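Local coordinates for protein thioredoxin reductase (PDB 6GNA) that probably reduces thioredoxin with electrons from ferredoxin, passed through a bound FAD and a redox-active cysteine pair, without need of a pyridine nucleotide, at residues Y152-E157 against P174-E179; E159-A164 against S184-V189. One frame throughout, in Å; residues are numbered along the deposited sequence.

In the fold
Both contacts use helix 155-163: interaction 1 at its approach and first turn, interaction 2 further along. Both sit in the domain built on the parallel sheet that contains strands 146-151, 169-174 and 186-188. Interaction 1 is a surface contact where the turn into the helix meets the loop after strand 169-174. Its chemistry is polar and aromatic: a salt-bridge network, a short phenol-carboxylate bond and a ring covered by an arginine chain. Interaction 2 faces edge strand 186-188. It is smaller, partly buried and mainly apolar, with no hydrogen bond between its segments. The centres of the two contacts are about 12 Å apart, and they touch where P174 CD packs 3.5 Å from V189 O.

Interaction 1. Residues Y152-E157 against P174-E179; sequences YNKEAE and PRYKDE
Y152 and R175 lie side by side and point the same way. The R175 chain covers one face of the Y152 ring: R175 CG sits over its centre, 3.6 Å from the centroid of the Y152 ring, in a CH-pi contact. R175 then bends at chi2 and chi3, and its guanidinium plane stands 71° from the ring. One water joins the two polar ends, 2.7 Å from Y152 OH, and accepts from R175 NE. K221 adds a cation-pi contact to Y152.

Y176 is the second aromatic element. Its CG stands between the backbone N and the carbonyl carbon (chi1 54°), and the ring extends along the backbone of Y152 and N153. Y176 CD1 is 3.7 Å from Y152 C. At the far end, Y176 OH donates to E157 OE2 over a short 2.5 Å. The bond uses the anti lone pair, and ring and carboxylate are nearly coplanar, 16° apart. Y172 OH also bonds to this hydroxyl.

K154 crosses Y176 at about a right angle. Its chain is bent at chi2 and chi3, which brings NZ round to the acids. K154 NZ meets E157 OE2 at 2.8 Å on the syn side, so this oxygen accepts from both K154 and Y176. K154 NZ also bridges to D178 OD2 at 2.9 Å, from above that carboxylate plane. Q181 OE1 is a further partner of NZ. The lysine probably offsets the charge of the two acids.

N153 OD1 accepts from A156 N at 3.1 Å, a capping bond ahead of the turn that leads into helix 155-163, while N153 ND2 is held by D222. This is the turn between the first strand and the helix of a beta-alpha-beta unit in a Rossmann-like domain, as in the pyridine nucleotide-disulphide oxidoreductase family: parallel strands 146-151 and 169-174 are joined through helix 155-163.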
loop_
_atom_site.group_PDB
_atom_site.type_symbol
_atom_site.label_atom_id
_atom_site.label_comp_id
_atom_site.label_asym_id
_atom_site.label_seq_id
_atom_site.Cartn_x
_atom_site.Cartn_y
_atom_site.Cartn_z
ATOM N N TYR A 152 -10.925 -11.181 26.035
ATOM C CA TYR A 152 -9.774 -10.355 25.689
ATOM C C TYR A 152 -10.155 -8.906 25.421
ATOM O O TYR A 152 -9.271 -8.085 25.153
ATOM C CB TYR A 152 -9.047 -10.943 24.468
ATOM C CG TYR A 152 -8.423 -12.318 24.711
ATOM C CD1 TYR A 152 -9.201 -13.474 24.713
ATOM C CD2 TYR A 152 -7.049 -12.458 24.925
ATOM C CE1 TYR A 152 -8.643 -14.724 24.943
ATOM C CE2 TYR A 152 -6.481 -13.713 25.157
ATOM C CZ TYR A 152 -7.287 -14.839 25.170
ATOM O OH TYR A 152 -6.753 -16.095 25.384
ATOM N N ASN A 153 -11.432 -8.545 25.551
ATOM C CA ASN A 153 -11.871 -7.180 25.312
ATOM C C ASN A 153 -13.141 -6.948 26.127
ATOM O O ASN A 153 -13.668 -7.862 26.764
ATOM C CB ASN A 153 -12.071 -6.906 23.819
ATOM C CG ASN A 153 -13.079 -7.825 23.184
ATOM O OD1 ASN A 153 -13.965 -8.377 23.842
ATOM N ND2 ASN A 153 -12.944 -7.997 21.879
ATOM N N LYS A 154 -13.647 -5.712 26.081
ATOM C CA LYS A 154 -14.806 -5.352 26.895
ATOM C C LYS A 154 -16.101 -5.995 26.393
ATOM O O LYS A 154 -16.981 -6.323 27.197
ATOM C CB LYS A 154 -14.977 -3.832 26.961
ATOM C CG LYS A 154 -13.836 -3.075 27.655
ATOM C CD LYS A 154 -13.694 -3.399 29.129
ATOM C CE LYS A 154 -14.851 -2.913 29.962
ATOM N NZ LYS A 154 -14.616 -3.240 31.390
ATOM N N GLU A 155 -16.253 -6.142 25.074
ATOM C CA GLU A 155 -17.458 -6.780 24.535
ATOM C C GLU A 155 -17.672 -8.169 25.120
ATOM O O GLU A 155 -18.819 -8.607 25.272
ATOM C CB GLU A 155 -17.375 -6.841 23.010
ATOM C CG GLU A 155 -18.728 -7.144 22.325
ATOM C CD GLU A 155 -19.066 -8.617 22.222
ATOM O OE1 GLU A 155 -18.153 -9.479 22.323
ATOM O OE2 GLU A 155 -20.263 -8.917 22.010
ATOM N N ALA A 156 -16.588 -8.858 25.471
ATOM C CA ALA A 156 -16.693 -10.195 26.044
ATOM C C ALA A 156 -17.492 -10.187 27.344
ATOM O O ALA A 156 -18.183 -11.164 27.652
ATOM C CB ALA A 156 -15.285 -10.763 26.260
ATOM N N GLU A 157 -17.387 -9.091 28.109
ATOM C CA GLU A 157 -18.158 -8.959 29.345
ATOM C C GLU A 157 -19.651 -8.948 29.052
ATOM O O GLU A 157 -20.438 -9.570 29.771
ATOM C CB GLU A 157 -17.762 -7.685 30.094
ATOM C CG GLU A 157 -16.297 -7.622 30.506
ATOM C CD GLU A 157 -15.906 -6.305 31.149
ATOM O OE1 GLU A 157 -16.821 -5.500 31.465
ATOM O OE2 GLU A 157 -14.685 -6.076 31.317
ATOM N N PRO A 174 -10.722 -13.009 32.667
ATOM C CA PRO A 174 -10.256 -11.813 31.956
ATOM C C PRO A 174 -8.810 -11.949 31.516
ATOM O O PRO A 174 -7.962 -12.477 32.240
ATOM C CB PRO A 174 -10.402 -10.714 33.011
ATOM C CG PRO A 174 -10.233 -11.432 34.315
ATOM C CD PRO A 174 -10.849 -12.787 34.116
ATOM N N ARG A 175 -8.524 -11.423 30.325
ATOM C CA ARG A 175 -7.160 -11.388 29.796
ATOM C C ARG A 175 -6.669 -9.961 29.605
ATOM O O ARG A 175 -5.821 -9.694 28.749
ATOM C CB ARG A 175 -7.066 -12.156 28.485
ATOM C CG ARG A 175 -7.721 -13.531 28.542
ATOM C CD ARG A 175 -7.121 -14.405 29.620
ATOM N NE ARG A 175 -5.703 -14.673 29.392
ATOM C CZ ARG A 175 -4.723 -14.386 30.244
ATOM N NH1 ARG A 175 -4.979 -13.825 31.419
ATOM N NH2 ARG A 175 -3.469 -14.675 29.920
ATOM N N TYR A 176 -7.214 -9.043 30.390
ATOM C CA TYR A 176 -6.818 -7.645 30.409
ATOM C C TYR A 176 -7.130 -7.131 31.806
ATOM O O TYR A 176 -7.930 -7.727 32.537
ATOM C CB TYR A 176 -7.598 -6.821 29.377
ATOM C CG TYR A 176 -9.083 -6.993 29.544
ATOM C CD1 TYR A 176 -9.734 -8.065 28.964
ATOM C CD2 TYR A 176 -9.832 -6.114 30.319
ATOM C CE1 TYR A 176 -11.079 -8.259 29.131
ATOM C CE2 TYR A 176 -11.195 -6.298 30.488
ATOM C CZ TYR A 176 -11.813 -7.374 29.894
ATOM O OH TYR A 176 -13.155 -7.600 30.046
ATOM N N LYS A 177 -6.481 -6.025 32.168
ATOM C CA LYS A 177 -6.629 -5.387 33.471
ATOM C C LYS A 177 -7.648 -4.263 33.365
ATOM O O LYS A 177 -7.441 -3.303 32.610
ATOM C CB LYS A 177 -5.302 -4.791 33.934
ATOM C CG LYS A 177 -4.104 -5.708 33.833
ATOM C CD LYS A 177 -4.023 -6.632 35.015
ATOM C CE LYS A 177 -2.649 -7.246 35.115
ATOM N NZ LYS A 177 -2.555 -8.065 36.331
ATOM N N ASP A 178 -8.717 -4.365 34.144
ATOM C CA ASP A 178 -9.750 -3.336 34.202
ATOM C C ASP A 178 -10.680 -3.711 35.346
ATOM O O ASP A 178 -10.576 -4.803 35.914
ATOM C CB ASP A 178 -10.522 -3.306 32.882
ATOM C CG ASP A 178 -11.309 -2.030 32.665
ATOM O OD1 ASP A 178 -11.203 -1.094 33.479
ATOM O OD2 ASP A 178 -12.036 -1.967 31.653
ATOM N N GLU A 179 -11.590 -2.799 35.682
ATOM C CA GLU A 179 -12.826 -3.216 36.325
ATOM C C GLU A 179 -13.724 -3.896 35.297
ATOM O O GLU A 179 -13.722 -3.551 34.113
ATOM C CB GLU A 179 -13.570 -2.026 36.936
ATOM C CG GLU A 179 -12.779 -1.264 37.988
ATOM C CD GLU A 179 -12.364 -2.140 39.153
ATOM O OE1 GLU A 179 -13.017 -3.180 39.381
ATOM O OE2 GLU A 179 -11.379 -1.792 39.838
HETATM O O HOH W 1 -4.629 -16.098 26.979
#

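Interaction 2. Residues E159-A164 against S184-V189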
loop_
_atom_site.group_PDB
_atom_site.type_symbol
_atom_site.label_atom_id
_atom_site.label_comp_id
_atom_site.label_asym_id
_atom_site.label_seq_id
_atom_site.Cartn_x
_atom_site.Cartn_y
_atom_site.Cartn_z
ATOM N N GLU A 159 -21.086 -10.400 26.560
ATOM C CA GLU A 159 -21.496 -11.741 26.167
ATOM C C GLU A 159 -21.653 -12.624 27.391
ATOM O O GLU A 159 -22.586 -13.425 27.463
ATOM C CB GLU A 159 -20.486 -12.337 25.188
ATOM C CG GLU A 159 -20.389 -11.564 23.868
ATOM C CD GLU A 159 -19.772 -12.363 22.754
ATOM O OE1 GLU A 159 -20.091 -13.558 22.647
ATOM O OE2 GLU A 159 -18.975 -11.799 21.968
ATOM N N ALA A 160 -20.744 -12.493 28.357
ATOM C CA ALA A 160 -20.888 -13.230 29.612
ATOM C C ALA A 160 -22.205 -12.895 30.301
ATOM O O ALA A 160 -22.890 -13.784 30.817
ATOM C CB ALA A 160 -19.718 -12.893 30.537
ATOM N N ASN A 161 -22.556 -11.608 30.354
ATOM C CA ASN A 161 -23.810 -11.219 30.992
ATOM C C ASN A 161 -25.000 -11.847 30.287
ATOM O O ASN A 161 -25.956 -12.286 30.939
ATOM C CB ASN A 161 -23.943 -9.699 31.024
ATOM C CG ASN A 161 -22.937 -9.050 31.941
ATOM O OD1 ASN A 161 -22.481 -9.666 32.905
ATOM N ND2 ASN A 161 -22.559 -7.819 31.626
ATOM N N TYR A 162 -24.975 -11.870 28.956
ATOM C CA TYR A 162 -26.067 -12.488 28.218
ATOM C C TYR A 162 -26.132 -13.983 28.496
ATOM O O TYR A 162 -27.216 -14.543 28.689
ATOM C CB TYR A 162 -25.890 -12.231 26.719
ATOM C CG TYR A 162 -26.994 -12.825 25.876
ATOM C CD1 TYR A 162 -28.254 -12.238 25.840
ATOM C CD2 TYR A 162 -26.786 -13.973 25.123
ATOM C CE1 TYR A 162 -29.276 -12.778 25.079
ATOM C CE2 TYR A 162 -27.808 -14.524 24.360
ATOM C CZ TYR A 162 -29.050 -13.918 24.341
ATOM O OH TYR A 162 -30.074 -14.447 23.586
ATOM N N LEU A 163 -24.981 -14.656 28.497
ATOM C CA LEU A 163 -24.991 -16.097 28.709
ATOM C C LEU A 163 -25.487 -16.456 30.092
ATOM O O LEU A 163 -26.026 -17.546 30.278
ATOM C CB LEU A 163 -23.599 -16.691 28.489
ATOM C CG LEU A 163 -23.349 -17.325 27.118
ATOM C CD1 LEU A 163 -24.201 -18.573 26.945
ATOM C CD2 LEU A 163 -23.624 -16.330 25.989
ATOM N N ALA A 164 -25.316 -15.563 31.070
ATOM C CA ALA A 164 -25.768 -15.870 32.423
ATOM C C ALA A 164 -27.277 -16.041 32.494
ATOM O O ALA A 164 -27.778 -16.627 33.458
ATOM C CB ALA A 164 -25.296 -14.782 33.385
ATOM N N SER A 184 -23.858 -10.219 38.917
ATOM C CA SER A 184 -23.368 -11.006 40.043
ATOM C C SER A 184 -23.368 -12.501 39.740
ATOM O O SER A 184 -22.585 -13.248 40.333
ATOM C CB SER A 184 -24.202 -10.720 41.295
ATOM O OG SER A 184 -25.574 -10.962 41.050
ATOM N N ALA A 185 -24.235 -12.960 38.837
ATOM C CA ALA A 185 -24.275 -14.379 38.492
ATOM C C ALA A 185 -23.006 -14.855 37.786
ATOM O O ALA A 185 -22.747 -16.064 37.766
ATOM C CB ALA A 185 -25.488 -14.674 37.613
ATOM N N VAL A 186 -22.216 -13.950 37.209
ATOM C CA VAL A 186 -20.968 -14.330 36.548
ATOM C C VAL A 186 -19.859 -14.433 37.586
ATOM O O VAL A 186 -19.598 -13.478 38.322
ATOM C CB VAL A 186 -20.588 -13.305 35.464
ATOM C CG1 VAL A 186 -19.211 -13.632 34.901
ATOM C CG2 VAL A 186 -21.609 -13.288 34.358
ATOM N N GLU A 187 -19.174 -15.576 37.624
ATOM C CA GLU A 187 -18.026 -15.750 38.506
ATOM C C GLU A 187 -16.738 -15.374 37.775
ATOM O O GLU A 187 -16.377 -15.994 36.764
ATOM C CB GLU A 187 -17.925 -17.179 39.030
ATOM C CG GLU A 187 -16.718 -17.349 39.939
ATOM C CD GLU A 187 -16.609 -18.731 40.545
ATOM O OE1 GLU A 187 -15.494 -19.093 40.970
ATOM O OE2 GLU A 187 -17.623 -19.454 40.598
ATOM N N ILE A 188 -16.042 -14.371 38.298
ATOM C CA ILE A 188 -14.769 -13.941 37.735
ATOM C C ILE A 188 -13.668 -14.859 38.239
ATOM O O ILE A 188 -13.535 -15.090 39.446
ATOM C CB ILE A 188 -14.471 -12.481 38.102
ATOM C CG1 ILE A 188 -15.605 -11.569 37.615
ATOM C CG2 ILE A 188 -13.142 -12.063 37.500
ATOM C CD1 ILE A 188 -15.503 -10.128 38.118
ATOM N N VAL A 189 -12.866 -15.356 37.312
ATOM C CA VAL A 189 -11.799 -16.313 37.591
ATOM C C VAL A 189 -10.512 -15.618 37.157
ATOM O O VAL A 189 -10.146 -15.619 35.979
ATOM C CB VAL A 189 -12.018 -17.638 36.852
ATOM C CG1 VAL A 189 -10.870 -18.609 37.081
ATOM C CG2 VAL A 189 -13.336 -18.267 37.279
#
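V186 reaches from strand 186-188 to helix 155-163, making a helix-on-sheet contact in the Rossmann-like domain. Within this chain the strand is at one edge of its parallel sheet. It lies beside strand 169-174, which follows the helix in the chain. One methyl carries most of the contact.

V186 has CG1 anti to its own backbone N (chi1 174°). CG2 is therefore anti to the carbonyl carbon and lies beside the backbone N. CG2 is the branch that meets the helix. V186 CG2 reaches A164 CB at 4.1 Å and A160 CB at 4.3 Å, from two alanines four residues apart, about one helical turn. Both CB atoms point toward the strand segment. These are ordinary van der Waals contacts. Y172 of strand 169-174 touches both A160 and V186.

A164 also meets A185. A164 CB and A185 CB approach to 4.2 Å. The CA atoms of A164 and A185 are the closest of the two segments, 6.4 Å apart. The contact is less buried here than at V186.

N161 lies beside V186 CG2 on the helix side. Its CG is anti to the carbonyl carbon (chi1 -68°), and its side chain crosses V186 at about a right angle. The amide is tied to the loop that precedes strand 186-188: N161 OD1 accepts from V183 N, and N161 ND2 donates to Q181 O. Both ends of the amide are thus used, which would fix its flip. L182, between those two residues in the chain, is touched by the side chains of A160 and N161. N161 OD1 is also 4.0 Å from V186 CG2, and this V186 methyl, CG2, comes within 3.8 Å of A160 O.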